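Local structure of 2,5-dihydroxypyridine 5,6-dioxygenase (Pseudomonas putida KT2440, 7CUP) at residues A[194-199]-A[263-268]; A[300-305]-A[318-323]; A[9-14]-A[128-133]. The protein catalyses the iron(II)-dependent oxidative opening of the 2,5-dihydroxypyridine ring between carbons 5 and 6, giving N-formylmaleamate in aerobic nicotinate breakdown. All blocks are in the same frame, centred on the assembly; numbering follows the deposited sequence.

Contact 1. Residues A[194-199]-A[263-268]; sequences FLFTWP and ISHIGW. With FE (Fe (III) ion), chain G.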
loop_
_atom_site.group_PDB
_atom_site.type_symbol
_atom_site.label_atom_id
_atom_site.label_comp_id
_atom_site.label_asym_id
_atom_site.label_seq_id
_atom_site.Cartn_x
_atom_site.Cartn_y
_atom_site.Cartn_z
ATOM N N PHE A 194 -15.213 27.633 21.302
ATOM C CA PHE A 194 -14.692 28.948 21.766
ATOM C C PHE A 194 -15.168 30.066 20.836
ATOM O O PHE A 194 -15.911 29.822 19.851
ATOM C CB PHE A 194 -13.164 28.896 21.888
ATOM C CG PHE A 194 -12.413 28.641 20.607
ATOM C CD1 PHE A 194 -12.303 27.352 20.085
ATOM C CD2 PHE A 194 -11.752 29.673 19.956
ATOM C CE1 PHE A 194 -11.593 27.123 18.909
ATOM C CE2 PHE A 194 -11.013 29.432 18.796
ATOM C CZ PHE A 194 -10.952 28.160 18.267
ATOM N N LEU A 195 -14.748 31.290 21.135
ATOM C CA LEU A 195 -15.205 32.489 20.401
ATOM C C LEU A 195 -14.158 33.596 20.557
ATOM O O LEU A 195 -13.333 33.533 21.489
ATOM C CB LEU A 195 -16.608 32.886 20.890
ATOM C CG LEU A 195 -16.701 33.804 22.122
ATOM C CD1 LEU A 195 -18.085 34.445 22.223
ATOM C CD2 LEU A 195 -16.390 33.019 23.387
ATOM N N PHE A 196 -14.184 34.555 19.635
ATOM C CA PHE A 196 -13.205 35.654 19.555
ATOM C C PHE A 196 -13.769 36.801 18.703
ATOM O O PHE A 196 -14.750 36.585 17.961
ATOM C CB PHE A 196 -11.898 35.121 18.967
ATOM C CG PHE A 196 -12.070 34.326 17.695
ATOM C CD1 PHE A 196 -12.042 34.953 16.457
ATOM C CD2 PHE A 196 -12.253 32.956 17.740
ATOM C CE1 PHE A 196 -12.191 34.223 15.289
ATOM C CE2 PHE A 196 -12.411 32.225 16.571
ATOM C CZ PHE A 196 -12.395 32.857 15.348
ATOM N N THR A 197 -13.182 37.987 18.871
ATOM C CA THR A 197 -13.299 39.164 17.975
ATOM C C THR A 197 -11.907 39.635 17.589
ATOM O O THR A 197 -10.934 38.899 17.835
ATOM C CB THR A 197 -13.937 40.413 18.609
ATOM O OG1 THR A 197 -14.552 40.151 19.869
ATOM C CG2 THR A 197 -14.912 41.052 17.652
ATOM N N TRP A 198 -11.846 40.836 17.013
ATOM C CA TRP A 198 -10.612 41.604 16.764
ATOM C C TRP A 198 -10.742 42.921 17.513
ATOM O O TRP A 198 -11.845 43.430 17.672
ATOM C CB TRP A 198 -10.428 41.791 15.253
ATOM C CG TRP A 198 -10.190 40.505 14.529
ATOM C CD1 TRP A 198 -9.019 40.095 13.962
ATOM C CD2 TRP A 198 -11.154 39.473 14.260
ATOM N NE1 TRP A 198 -9.181 38.868 13.388
ATOM C CE2 TRP A 198 -10.477 38.461 13.551
ATOM C CE3 TRP A 198 -12.524 39.326 14.508
ATOM C CZ2 TRP A 198 -11.120 37.318 13.091
ATOM C CZ3 TRP A 198 -13.163 38.189 14.067
ATOM C CH2 TRP A 198 -12.462 37.194 13.378
ATOM N N PRO A 199 -9.644 43.488 18.038
ATOM C CA PRO A 199 -9.691 44.844 18.584
ATOM C C PRO A 199 -9.903 45.855 17.443
ATOM O O PRO A 199 -9.511 45.578 16.297
ATOM C CB PRO A 199 -8.307 45.041 19.209
ATOM C CG PRO A 199 -7.398 44.078 18.438
ATOM C CD PRO A 199 -8.287 42.920 18.027
ATOM N N ILE A 263 -1.779 42.604 16.811
ATOM C CA ILE A 263 -2.740 41.745 17.534
ATOM C C ILE A 263 -3.945 41.502 16.633
ATOM O O ILE A 263 -4.525 42.477 16.081
ATOM C CB ILE A 263 -3.142 42.328 18.882
ATOM C CG1 ILE A 263 -1.918 42.591 19.763
ATOM C CG2 ILE A 263 -4.131 41.410 19.568
ATOM C CD1 ILE A 263 -1.080 41.349 20.101
ATOM N N SER A 264 -4.279 40.222 16.466
ATOM C CA SER A 264 -5.424 39.743 15.658
ATOM C C SER A 264 -6.555 39.368 16.613
ATOM O O SER A 264 -7.055 40.248 17.311
ATOM C CB SER A 264 -5.000 38.616 14.744
ATOM O OG SER A 264 -4.469 39.158 13.541
ATOM N N HIS A 265 -6.977 38.111 16.657
ATOM C CA HIS A 265 -8.227 37.756 17.360
ATOM C C HIS A 265 -7.938 37.627 18.853
ATOM O O HIS A 265 -6.772 37.375 19.235
ATOM C CB HIS A 265 -8.920 36.560 16.692
ATOM C CG HIS A 265 -8.141 35.297 16.692
ATOM N ND1 HIS A 265 -8.112 34.455 17.786
ATOM C CD2 HIS A 265 -7.393 34.720 15.731
ATOM C CE1 HIS A 265 -7.359 33.406 17.510
ATOM N NE2 HIS A 265 -6.904 33.553 16.257
ATOM N N ILE A 266 -8.967 37.858 19.662
ATOM C CA ILE A 266 -8.896 37.881 21.145
ATOM C C ILE A 266 -10.199 37.260 21.592
ATOM O O ILE A 266 -11.213 37.562 20.965
ATOM C CB ILE A 266 -8.686 39.330 21.644
ATOM C CG1 ILE A 266 -9.695 40.302 21.038
ATOM C CG2 ILE A 266 -7.278 39.796 21.348
ATOM C CD1 ILE A 266 -9.673 41.676 21.683
ATOM N N GLY A 267 -10.175 36.354 22.549
ATOM C CA GLY A 267 -11.404 35.643 22.915
ATOM C C GLY A 267 -11.155 34.721 24.075
ATOM O O GLY A 267 -10.103 34.842 24.707
ATOM N N TRP A 268 -12.081 33.818 24.350
ATOM C CA TRP A 268 -11.926 32.882 25.484
ATOM C C TRP A 268 -12.517 31.518 25.134
ATOM O O TRP A 268 -13.310 31.431 24.190
ATOM C CB TRP A 268 -12.478 33.502 26.777
ATOM C CG TRP A 268 -13.960 33.670 26.880
ATOM C CD1 TRP A 268 -14.822 32.832 27.514
ATOM C CD2 TRP A 268 -14.761 34.757 26.381
ATOM N NE1 TRP A 268 -16.104 33.297 27.410
ATOM C CE2 TRP A 268 -16.095 34.487 26.745
ATOM C CE3 TRP A 268 -14.482 35.929 25.680
ATOM C CZ2 TRP A 268 -17.151 35.347 26.444
ATOM C CZ3 TRP A 268 -15.527 36.765 25.345
ATOM C CH2 TRP A 268 -16.840 36.479 25.731
HETATM FE FE FE G . -4.997 33.217 15.181
HETATM O O HOH W 1 -5.251 34.530 13.249
HETATM O O HOH W 2 -6.063 31.274 14.511
#
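Thr-197 and Ile-266 are joined by two backbone bonds between strands 194-197 and 263-268: Thr-197 N to Ile-266 O and Ile-266 N to Thr-197 O are each 2.9 Å. At the other end Trp-268 N gives a 3.1 Å bond to Leu-195 O, while the return bond is weak. Between these pairs Gly-267 lies against Phe-196, CA to CA 3.8 Å; a CB on Gly-267 would run into Leu-195 O.

Two CH-pi contacts follow. Leu-195 CD2 sits over the six-membered ring of Trp-268, 3.8 Å from its centroid and almost on the ring normal. His-265 CB lies over one face of the Trp-198 indole, offset toward the rim.

The imidazole of His-265 also meets the Phe-196 ring, their planes inclined at 45°. With chi1 at 62°, His-265 CG stands between the backbone N and the carbonyl carbon, and the ring extends past Phe-196 to the metal, NE2 2.2 Å from the iron.

Pro-199 brings CD to 4.1 Å from Ile-266 CD1. The whole is an antiparallel pair within a five-stranded sheet, from which His-265 provides one of the four protein ligands of the non-heme iron.

Contact 2. Residues A[300-305]-A[318-323]; sequences LFSTGP and HLDIPL. With FE (Fe (III) ion), chain G.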
loop_
_atom_site.group_PDB
_atom_site.type_symbol
_atom_site.label_atom_id
_atom_site.label_comp_id
_atom_site.label_asym_id
_atom_site.label_seq_id
_atom_site.Cartn_x
_atom_site.Cartn_y
_atom_site.Cartn_z
ATOM N N LEU A 300 -7.333 33.573 24.685
ATOM C CA LEU A 300 -6.599 33.258 23.445
ATOM C C LEU A 300 -6.478 34.541 22.661
ATOM O O LEU A 300 -7.524 35.095 22.276
ATOM C CB LEU A 300 -7.370 32.208 22.640
ATOM C CG LEU A 300 -6.716 31.792 21.326
ATOM C CD1 LEU A 300 -5.359 31.130 21.572
ATOM C CD2 LEU A 300 -7.638 30.856 20.551
ATOM N N PHE A 301 -5.254 34.958 22.398
ATOM C CA PHE A 301 -5.006 36.023 21.409
ATOM C C PHE A 301 -4.127 35.470 20.300
ATOM O O PHE A 301 -3.494 34.418 20.476
ATOM C CB PHE A 301 -4.395 37.273 22.040
ATOM C CG PHE A 301 -3.012 37.134 22.601
ATOM C CD1 PHE A 301 -2.805 36.495 23.812
ATOM C CD2 PHE A 301 -1.923 37.668 21.931
ATOM C CE1 PHE A 301 -1.528 36.382 24.335
ATOM C CE2 PHE A 301 -0.648 37.559 22.464
ATOM C CZ PHE A 301 -0.458 36.920 23.665
ATOM N N SER A 302 -4.092 36.222 19.213
ATOM C CA SER A 302 -3.373 35.860 17.985
ATOM C C SER A 302 -2.611 37.082 17.462
ATOM O O SER A 302 -2.919 38.221 17.897
ATOM C CB SER A 302 -4.342 35.298 16.975
ATOM O OG SER A 302 -3.641 34.974 15.787
ATOM N N THR A 303 -1.656 36.834 16.563
ATOM C CA THR A 303 -0.800 37.868 15.942
ATOM C C THR A 303 -0.809 37.687 14.425
ATOM O O THR A 303 -1.068 36.555 13.959
ATOM C CB THR A 303 0.624 37.809 16.495
ATOM O OG1 THR A 303 1.272 36.636 15.991
ATOM C CG2 THR A 303 0.648 37.847 18.007
ATOM N N GLY A 304 -0.515 38.770 13.704
ATOM C CA GLY A 304 -0.283 38.776 12.255
ATOM C C GLY A 304 -1.551 39.134 11.484
ATOM O O GLY A 304 -2.187 40.148 11.765
ATOM N N PRO A 305 -1.947 38.296 10.500
ATOM C CA PRO A 305 -2.924 38.691 9.487
ATOM C C PRO A 305 -4.330 38.889 10.064
ATOM O O PRO A 305 -4.682 38.235 11.031
ATOM C CB PRO A 305 -2.940 37.511 8.501
ATOM C CG PRO A 305 -2.446 36.318 9.314
ATOM C CD PRO A 305 -1.489 36.902 10.335
ATOM N N HIS A 318 1.836 33.832 11.765
ATOM C CA HIS A 318 0.626 33.685 12.603
ATOM C C HIS A 318 0.948 32.925 13.897
ATOM O O HIS A 318 1.422 31.761 13.823
ATOM C CB HIS A 318 -0.446 32.984 11.777
ATOM C CG HIS A 318 -1.621 32.611 12.601
ATOM N ND1 HIS A 318 -1.930 31.304 12.886
ATOM C CD2 HIS A 318 -2.508 33.376 13.257
ATOM C CE1 HIS A 318 -2.981 31.265 13.668
ATOM N NE2 HIS A 318 -3.356 32.520 13.899
ATOM N N LEU A 319 0.661 33.534 15.050
ATOM C CA LEU A 319 0.768 32.873 16.383
ATOM C C LEU A 319 -0.591 32.878 17.076
ATOM O O LEU A 319 -1.331 33.869 16.931
ATOM C CB LEU A 319 1.803 33.594 17.247
ATOM C CG LEU A 319 3.187 33.733 16.627
ATOM C CD1 LEU A 319 4.090 34.520 17.568
ATOM C CD2 LEU A 319 3.808 32.376 16.299
ATOM N N ASP A 320 -0.927 31.759 17.722
ATOM C CA ASP A 320 -2.053 31.598 18.672
ATOM C C ASP A 320 -1.433 31.361 20.032
ATOM O O ASP A 320 -0.552 30.466 20.153
ATOM C CB ASP A 320 -3.001 30.470 18.272
ATOM C CG ASP A 320 -3.909 30.874 17.127
ATOM O OD1 ASP A 320 -4.107 32.071 16.966
ATOM O OD2 ASP A 320 -4.367 29.991 16.392
ATOM N N ILE A 321 -1.870 32.138 21.015
ATOM C CA ILE A 321 -1.268 32.139 22.375
ATOM C C ILE A 321 -2.386 32.129 23.405
ATOM O O ILE A 321 -2.999 33.162 23.647
ATOM C CB ILE A 321 -0.349 33.356 22.553
ATOM C CG1 ILE A 321 0.745 33.370 21.490
ATOM C CG2 ILE A 321 0.200 33.373 23.966
ATOM C CD1 ILE A 321 1.608 34.624 21.483
ATOM N N PRO A 322 -2.669 30.973 24.039
ATOM C CA PRO A 322 -3.592 30.895 25.170
ATOM C C PRO A 322 -2.906 31.146 26.520
ATOM O O PRO A 322 -1.836 30.640 26.752
ATOM C CB PRO A 322 -4.115 29.453 25.140
ATOM C CG PRO A 322 -3.060 28.665 24.365
ATOM C CD PRO A 322 -2.163 29.647 23.653
ATOM N N LEU A 323 -3.566 31.903 27.395
ATOM C CA LEU A 323 -3.080 32.194 28.766
ATOM C C LEU A 323 -4.053 31.590 29.768
ATOM O O LEU A 323 -5.283 31.651 29.523
ATOM C CB LEU A 323 -2.968 33.707 28.944
ATOM C CG LEU A 323 -2.181 34.426 27.872
ATOM C CD1 LEU A 323 -2.251 35.919 28.109
ATOM C CD2 LEU A 323 -0.735 33.941 27.842
HETATM FE FE FE G . -4.997 33.217 15.181
HETATM O O HOH W 2 -6.063 31.274 14.511
HETATM O O HOH W 1 -5.251 34.530 13.249
#
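Ile-321 presses its branched side chain into one face of the Phe-301 ring: CB stands 4.0 Å from the ring centroid, displaced toward the rim, and CG2 comes within 3.5 Å of Phe-301 CE1. A chi1 of 66° folds the phenyl back over its own backbone and across toward Ile-321. Leu-323 CD1 adds a second bump beside CE1, and Leu-208 packs against the same phenyl. Cutting Phe-301 back to an alanine is likely to open a gap beside Ile-321 and Leu-323 and leave both freer to shift. Phe-301 and Ile-321 also exchange antiparallel backbone bonds, Ile-321 N to Phe-301 O being 2.9 Å.

On the other face Leu-300 CD1 lies 4.1 Å from Pro-322 CD. Ser-302, Asp-320 and His-318 meet at the iron, whose ligands His-265 of strand 263-269 and two waters complete. Ser-302 OG, 2.3 Å from the metal, also donates a 2.8 Å bond to Leu-319 O, an oxygen that Thr-303 N grips as well. Asp-320 binds the iron through OD1 alone; OD2 takes a hydrogen bond from water 2 and a salt bridge from Arg-293. His-318 NE2 is 2.2 Å from the iron, while ND1 is tied to Thr-73 O, which helps fix the imidazole's rotation.

Thus imidazole nitrogen, serine oxygen and carboxylate oxygen bind the cation, and the serine oxygen is held twice, by the iron and by the Leu-319 carbonyl.

Contact 3. Residues A[9-14]-A[128-133]; sequences TQMFEH and VLARML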
loop_
_atom_site.group_PDB
_atom_site.type_symbol
_atom_site.label_atom_id
_atom_site.label_comp_id
_atom_site.label_asym_id
_atom_site.label_seq_id
_atom_site.Cartn_x
_atom_site.Cartn_y
_atom_site.Cartn_z
ATOM N N THR A 9 -16.449 6.221 11.419
ATOM C CA THR A 9 -17.601 6.403 10.513
ATOM C C THR A 9 -18.805 6.851 11.342
ATOM O O THR A 9 -19.456 7.814 10.948
ATOM C CB THR A 9 -17.880 5.106 9.752
ATOM O OG1 THR A 9 -16.722 4.925 8.958
ATOM C CG2 THR A 9 -19.110 5.170 8.884
ATOM N N GLN A 10 -19.090 6.203 12.466
ATOM C CA GLN A 10 -20.257 6.596 13.329
ATOM C C GLN A 10 -20.098 8.027 13.831
ATOM O O GLN A 10 -21.125 8.748 13.896
ATOM C CB GLN A 10 -20.450 5.717 14.559
ATOM C CG GLN A 10 -21.273 4.486 14.260
ATOM C CD GLN A 10 -21.178 3.507 15.398
ATOM O OE1 GLN A 10 -21.141 3.908 16.564
ATOM N NE2 GLN A 10 -21.116 2.224 15.056
ATOM N N MET A 11 -18.880 8.416 14.192
ATOM C CA MET A 11 -18.616 9.806 14.645
ATOM C C MET A 11 -18.969 10.745 13.491
ATOM O O MET A 11 -19.618 11.782 13.757
ATOM C CB MET A 11 -17.166 10.021 15.085
ATOM C CG MET A 11 -16.850 9.399 16.463
ATOM S SD MET A 11 -15.110 8.989 16.680
ATOM C CE MET A 11 -14.357 10.580 16.380
ATOM N N PHE A 12 -18.533 10.434 12.267
ATOM C CA PHE A 12 -18.783 11.333 11.113
ATOM C C PHE A 12 -20.286 11.360 10.802
ATOM O O PHE A 12 -20.820 12.441 10.438
ATOM C CB PHE A 12 -17.944 10.984 9.885
ATOM C CG PHE A 12 -16.659 11.772 9.792
ATOM C CD1 PHE A 12 -15.515 11.360 10.461
ATOM C CD2 PHE A 12 -16.605 12.957 9.073
ATOM C CE1 PHE A 12 -14.342 12.097 10.372
ATOM C CE2 PHE A 12 -15.433 13.698 8.995
ATOM C CZ PHE A 12 -14.299 13.257 9.633
ATOM N N GLU A 13 -20.999 10.251 10.974
ATOM C CA GLU A 13 -22.480 10.282 10.831
ATOM C C GLU A 13 -23.062 11.279 11.838
ATOM O O GLU A 13 -23.925 12.079 11.427
ATOM C CB GLU A 13 -23.127 8.918 11.031
ATOM C CG GLU A 13 -22.748 7.966 9.936
ATOM C CD GLU A 13 -23.228 6.552 10.181
ATOM O OE1 GLU A 13 -24.466 6.372 10.193
ATOM O OE2 GLU A 13 -22.357 5.639 10.307
ATOM N N HIS A 14 -22.641 11.222 13.104
ATOM C CA HIS A 14 -23.136 12.130 14.175
ATOM C C HIS A 14 -22.898 13.598 13.791
ATOM O O HIS A 14 -23.870 14.397 13.775
ATOM C CB HIS A 14 -22.513 11.767 15.525
ATOM C CG HIS A 14 -22.762 12.796 16.579
ATOM N ND1 HIS A 14 -23.922 12.822 17.317
ATOM C CD2 HIS A 14 -21.994 13.801 17.046
ATOM C CE1 HIS A 14 -23.876 13.814 18.178
ATOM N NE2 HIS A 14 -22.698 14.432 18.036
ATOM N N VAL A 128 -8.670 12.556 19.123
ATOM C CA VAL A 128 -8.957 13.948 19.551
ATOM C C VAL A 128 -10.378 14.263 19.086
ATOM O O VAL A 128 -11.134 14.885 19.869
ATOM C CB VAL A 128 -7.925 14.913 18.946
ATOM C CG1 VAL A 128 -8.289 16.386 19.169
ATOM C CG2 VAL A 128 -6.541 14.603 19.482
ATOM N N LEU A 129 -10.716 13.844 17.865
ATOM C CA LEU A 129 -12.076 14.030 17.320
ATOM C C LEU A 129 -13.096 13.355 18.253
ATOM O O LEU A 129 -14.198 13.929 18.414
ATOM C CB LEU A 129 -12.177 13.472 15.899
ATOM C CG LEU A 129 -11.401 14.183 14.789
ATOM C CD1 LEU A 129 -11.755 13.563 13.463
ATOM C CD2 LEU A 129 -11.683 15.672 14.761
ATOM N N ALA A 130 -12.779 12.187 18.834
ATOM C CA ALA A 130 -13.708 11.433 19.723
ATOM C C ALA A 130 -13.830 12.142 21.065
ATOM O O ALA A 130 -14.964 12.271 21.571
ATOM C CB ALA A 130 -13.284 10.000 19.915
ATOM N N ARG A 131 -12.718 12.636 21.604
ATOM C CA ARG A 131 -12.702 13.240 22.958
ATOM C C ARG A 131 -13.487 14.561 22.950
ATOM O O ARG A 131 -14.063 14.869 23.978
ATOM C CB ARG A 131 -11.258 13.447 23.427
ATOM C CG ARG A 131 -11.126 14.042 24.825
ATOM C CD ARG A 131 -9.723 13.899 25.390
ATOM N NE ARG A 131 -8.622 14.276 24.493
ATOM C CZ ARG A 131 -8.190 15.509 24.292
ATOM N NH1 ARG A 131 -8.814 16.538 24.847
ATOM N NH2 ARG A 131 -7.166 15.717 23.492
ATOM N N MET A 132 -13.451 15.346 21.857
ATOM C CA MET A 132 -14.245 16.596 21.740
ATOM C C MET A 132 -15.330 16.441 20.653
ATOM O O MET A 132 -15.572 17.376 19.917
ATOM C CB MET A 132 -13.323 17.792 21.487
ATOM C CG MET A 132 -12.442 18.043 22.662
ATOM S SD MET A 132 -11.224 19.304 22.415
ATOM C CE MET A 132 -9.911 18.385 21.598
ATOM N N LEU A 133 -15.973 15.287 20.580
ATOM C CA LEU A 133 -17.112 15.053 19.648
ATOM C C LEU A 133 -18.179 16.115 19.908
ATOM O O LEU A 133 -18.602 16.306 21.051
ATOM C CB LEU A 133 -17.682 13.664 19.906
ATOM C CG LEU A 133 -18.752 13.226 18.919
ATOM C CD1 LEU A 133 -18.145 12.968 17.550
ATOM C CD2 LEU A 133 -19.461 11.996 19.455
#
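Met-11 of helix 5-18 reaches across to Ala-130 near the C-terminal end of helix 126-131, in a helix-helix contact with no hydrogen bond across it, built on apolar packing against that helix and the turn after it, on the part of the chain that carries the parallel sheet. The methionine CG lies beside the backbone N, anti to the carbonyl carbon, chi2 keeps the chain extended, and a bend at chi3 (57°) turns the terminal methyl onto the backbone of the opposite helix. There CE is 3.3 Å from Ala-130 N and 3.7 Å from Leu-129 CB, while SD passes 3.8 Å from Ala-130 CB.

Leu-133, just beyond the helix, comes in on the stem of the same methionine: its CD1 is 3.9 Å from Met-11 CG. The leucine's chi1 of -173° carries its CG and CD2 across to His-14 CD2. That histidine approaches by its carbon side, CD2 to Leu-133 CG 3.8 Å, and its NE2 is hydrogen-bonded to Pro-134 O just past the segment.

Phe-12 touches this partner lightly; its ring also meets Trp-190 and side chains of helix 37-49. Outward from the pair, Ala-130 packs on Asn-63 of a second subunit, and Glu-13 forms a salt bridge with Arg-49 of a third. Within the contact, Phe-12 reaches helix 126-131 through CE1, 4.3 Å from Leu-129 CD1.

How the contacts relate
Contacts 1 and 2 are neighbours in one antiparallel sheet, their centres 9 Å apart, and strands 263-269 and 299-303 join them edge to edge. Ser-264 makes the seam: its N lies 2.8 Å from Ser-302 O and its OG 2.7 Å from Pro-305 O, both probable hydrogen bonds. Between them the two contacts assemble the iron site, 194-199/263-268 bringing one protein ligand and 300-305/318-323 three, with waters 1 and 2 shared. Contact 3 closes earlier in the chain and lies apart, its centre about 27 Å from either of the others; it packs helices away from the iron and borders two other subunits.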